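Long-range contact in CmeC (PDB 4MT4), which forms a trimeric outer membrane channel of the outer membrane factor family and probably exports compounds from Campylobacter jejuni as part of an efflux system: residues 378-383 against 433-438. Sequence-based numbering, arbitrary orientation.
Sequences TIRLQY and YSYANS
Tyr435 OH, reaching from 433-438 to the flank of 378-383, takes part in a hydrogen bond with Arg376 NH1, one turn before Arg380, and also lies against the Arg380 chain, 3.4 Å from CD. That second meeting is a van der Waals touch: the hydroxyl comes near the plane of the guanidinium, at its edge, and the phenol ring stands almost upright to that group, the planes 81° apart. The charge of Arg380 is turned to its own helix instead, where NH1 makes a salt bridge with Asp384. With CG anti to the backbone N (chi1 -178°), Tyr435 swings its ring across the gap between the helices, so that CE1 lies 3.5 Å from Arg380 CB. At the root of the same side chain, Ile379 CG2 packs 3.6 Å from Tyr435 CB and meets the ring at its edge, in plane. The other branch of Ile379 ends between turns of the facing helix, its CD1 3.8 Å from both Ser434 O and Ser438 CB. Tyr383 adds a looser touch, CD2 4.4 Å from Tyr435 CB, and its ring makes an edge-to-face contact with Phe428. No hydrogen bond joins the two segments, whose axes approach to 9.3 Å and run nearly antiparallel at 155°. They belong to the long helices 339-405 and 411-445 of the alpha-helical barrel; helix 129-195 packs on Ala436 and Asn437, while Leu223 of the second subunit packs against Thr378 and Ile379.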
loop_
_atom_site.group_PDB
_atom_site.type_symbol
_atom_site.label_atom_id
_atom_site.label_comp_id
_atom_site.label_asym_id
_atom_site.label_seq_id
_atom_site.Cartn_x
_atom_site.Cartn_y
_atom_site.Cartn_z
ATOM N N THR B 378 -24.092 5.913 20.264
ATOM C CA THR B 378 -23.799 7.325 20.481
ATOM C C THR B 378 -24.416 8.179 19.379
ATOM O O THR B 378 -24.991 9.235 19.645
ATOM C CB THR B 378 -22.285 7.592 20.545
ATOM O OG1 THR B 378 -21.706 6.823 21.606
ATOM C CG2 THR B 378 -22.014 9.070 20.796
ATOM N N ILE B 379 -24.298 7.711 18.140
ATOM C CA ILE B 379 -24.879 8.407 16.999
ATOM C C ILE B 379 -26.406 8.330 17.068
ATOM O O ILE B 379 -27.110 9.211 16.567
ATOM C CB ILE B 379 -24.362 7.823 15.663
ATOM C CG1 ILE B 379 -22.845 7.991 15.559
ATOM C CG2 ILE B 379 -25.009 8.515 14.480
ATOM C CD1 ILE B 379 -22.234 7.298 14.363
ATOM N N ARG B 380 -26.914 7.285 17.716
ATOM C CA ARG B 380 -28.350 7.154 17.944
ATOM C C ARG B 380 -28.861 8.315 18.794
ATOM O O ARG B 380 -29.949 8.843 18.557
ATOM C CB ARG B 380 -28.673 5.821 18.621
ATOM C CG ARG B 380 -30.149 5.618 18.919
ATOM C CD ARG B 380 -30.990 5.722 17.657
ATOM N NE ARG B 380 -32.411 5.545 17.936
ATOM C CZ ARG B 380 -33.229 6.530 18.294
ATOM N NH1 ARG B 380 -32.768 7.767 18.417
ATOM N NH2 ARG B 380 -34.509 6.277 18.530
ATOM N N LEU B 381 -28.064 8.711 19.783
ATOM C CA LEU B 381 -28.382 9.868 20.608
ATOM C C LEU B 381 -28.293 11.145 19.783
ATOM O O LEU B 381 -29.134 12.035 19.907
ATOM C CB LEU B 381 -27.440 9.953 21.811
ATOM C CG LEU B 381 -27.498 8.805 22.819
ATOM C CD1 LEU B 381 -26.472 9.015 23.924
ATOM C CD2 LEU B 381 -28.896 8.673 23.399
ATOM N N GLN B 382 -27.267 11.218 18.939
ATOM C CA GLN B 382 -27.052 12.370 18.069
ATOM C C GLN B 382 -28.219 12.581 17.112
ATOM O O GLN B 382 -28.500 13.709 16.707
ATOM C CB GLN B 382 -25.758 12.206 17.271
ATOM C CG GLN B 382 -24.491 12.300 18.103
ATOM C CD GLN B 382 -23.236 12.251 17.254
ATOM O OE1 GLN B 382 -22.353 13.097 17.382
ATOM N NE2 GLN B 382 -23.149 11.252 16.384
ATOM N N TYR B 383 -28.892 11.493 16.748
ATOM C CA TYR B 383 -30.043 11.564 15.855
ATOM C C TYR B 383 -31.149 12.410 16.476
ATOM O O TYR B 383 -31.719 13.282 15.820
ATOM C CB TYR B 383 -30.567 10.161 15.539
ATOM C CG TYR B 383 -31.464 10.096 14.324
ATOM C CD1 TYR B 383 -32.808 10.441 14.405
ATOM C CD2 TYR B 383 -30.967 9.681 13.096
ATOM C CE1 TYR B 383 -33.630 10.380 13.294
ATOM C CE2 TYR B 383 -31.782 9.615 11.981
ATOM C CZ TYR B 383 -33.112 9.966 12.085
ATOM O OH TYR B 383 -33.924 9.901 10.975
ATOM N N TYR B 433 -27.357 9.807 8.070
ATOM C CA TYR B 433 -26.736 8.783 7.237
ATOM C C TYR B 433 -25.418 8.306 7.831
ATOM O O TYR B 433 -24.870 7.288 7.412
ATOM C CB TYR B 433 -26.538 9.308 5.815
ATOM C CG TYR B 433 -27.850 9.605 5.128
ATOM C CD1 TYR B 433 -28.518 8.626 4.405
ATOM C CD2 TYR B 433 -28.435 10.860 5.226
ATOM C CE1 TYR B 433 -29.726 8.892 3.790
ATOM C CE2 TYR B 433 -29.640 11.136 4.616
ATOM C CZ TYR B 433 -30.283 10.152 3.898
ATOM O OH TYR B 433 -31.484 10.432 3.291
ATOM N N SER B 434 -24.913 9.044 8.813
ATOM C CA SER B 434 -23.802 8.552 9.614
ATOM C C SER B 434 -24.317 7.449 10.524
ATOM O O SER B 434 -23.575 6.543 10.899
ATOM C CB SER B 434 -23.162 9.672 10.436
ATOM O OG SER B 434 -22.547 10.633 9.596
ATOM N N TYR B 435 -25.596 7.532 10.874
ATOM C CA TYR B 435 -26.231 6.504 11.685
ATOM C C TYR B 435 -26.534 5.272 10.845
ATOM O O TYR B 435 -26.425 4.144 11.321
ATOM C CB TYR B 435 -27.518 7.022 12.333
ATOM C CG TYR B 435 -28.181 5.992 13.221
ATOM C CD1 TYR B 435 -27.655 5.686 14.471
ATOM C CD2 TYR B 435 -29.324 5.318 12.809
ATOM C CE1 TYR B 435 -28.250 4.740 15.284
ATOM C CE2 TYR B 435 -29.925 4.372 13.617
ATOM C CZ TYR B 435 -29.386 4.087 14.854
ATOM O OH TYR B 435 -29.985 3.143 15.662
ATOM N N ALA B 436 -26.922 5.502 9.593
ATOM C CA ALA B 436 -27.172 4.414 8.654
ATOM C C ALA B 436 -25.891 3.623 8.420
ATOM O O ALA B 436 -25.902 2.393 8.412
ATOM C CB ALA B 436 -27.715 4.955 7.340
ATOM N N ASN B 437 -24.787 4.340 8.239
ATOM C CA ASN B 437 -23.485 3.713 8.048
ATOM C C ASN B 437 -22.942 3.110 9.339
ATOM O O ASN B 437 -22.086 2.225 9.307
ATOM C CB ASN B 437 -22.480 4.721 7.486
ATOM C CG ASN B 437 -22.775 5.098 6.047
ATOM O OD1 ASN B 437 -23.576 4.450 5.375
ATOM N ND2 ASN B 437 -22.118 6.147 5.564
ATOM N N SER B 438 -23.437 3.596 10.473
ATOM C CA SER B 438 -23.036 3.055 11.766
ATOM C C SER B 438 -23.632 1.665 11.944
ATOM O O SER B 438 -23.038 0.802 12.590
ATOM C CB SER B 438 -23.473 3.974 12.909
ATOM O OG SER B 438 -24.871 3.891 13.129
#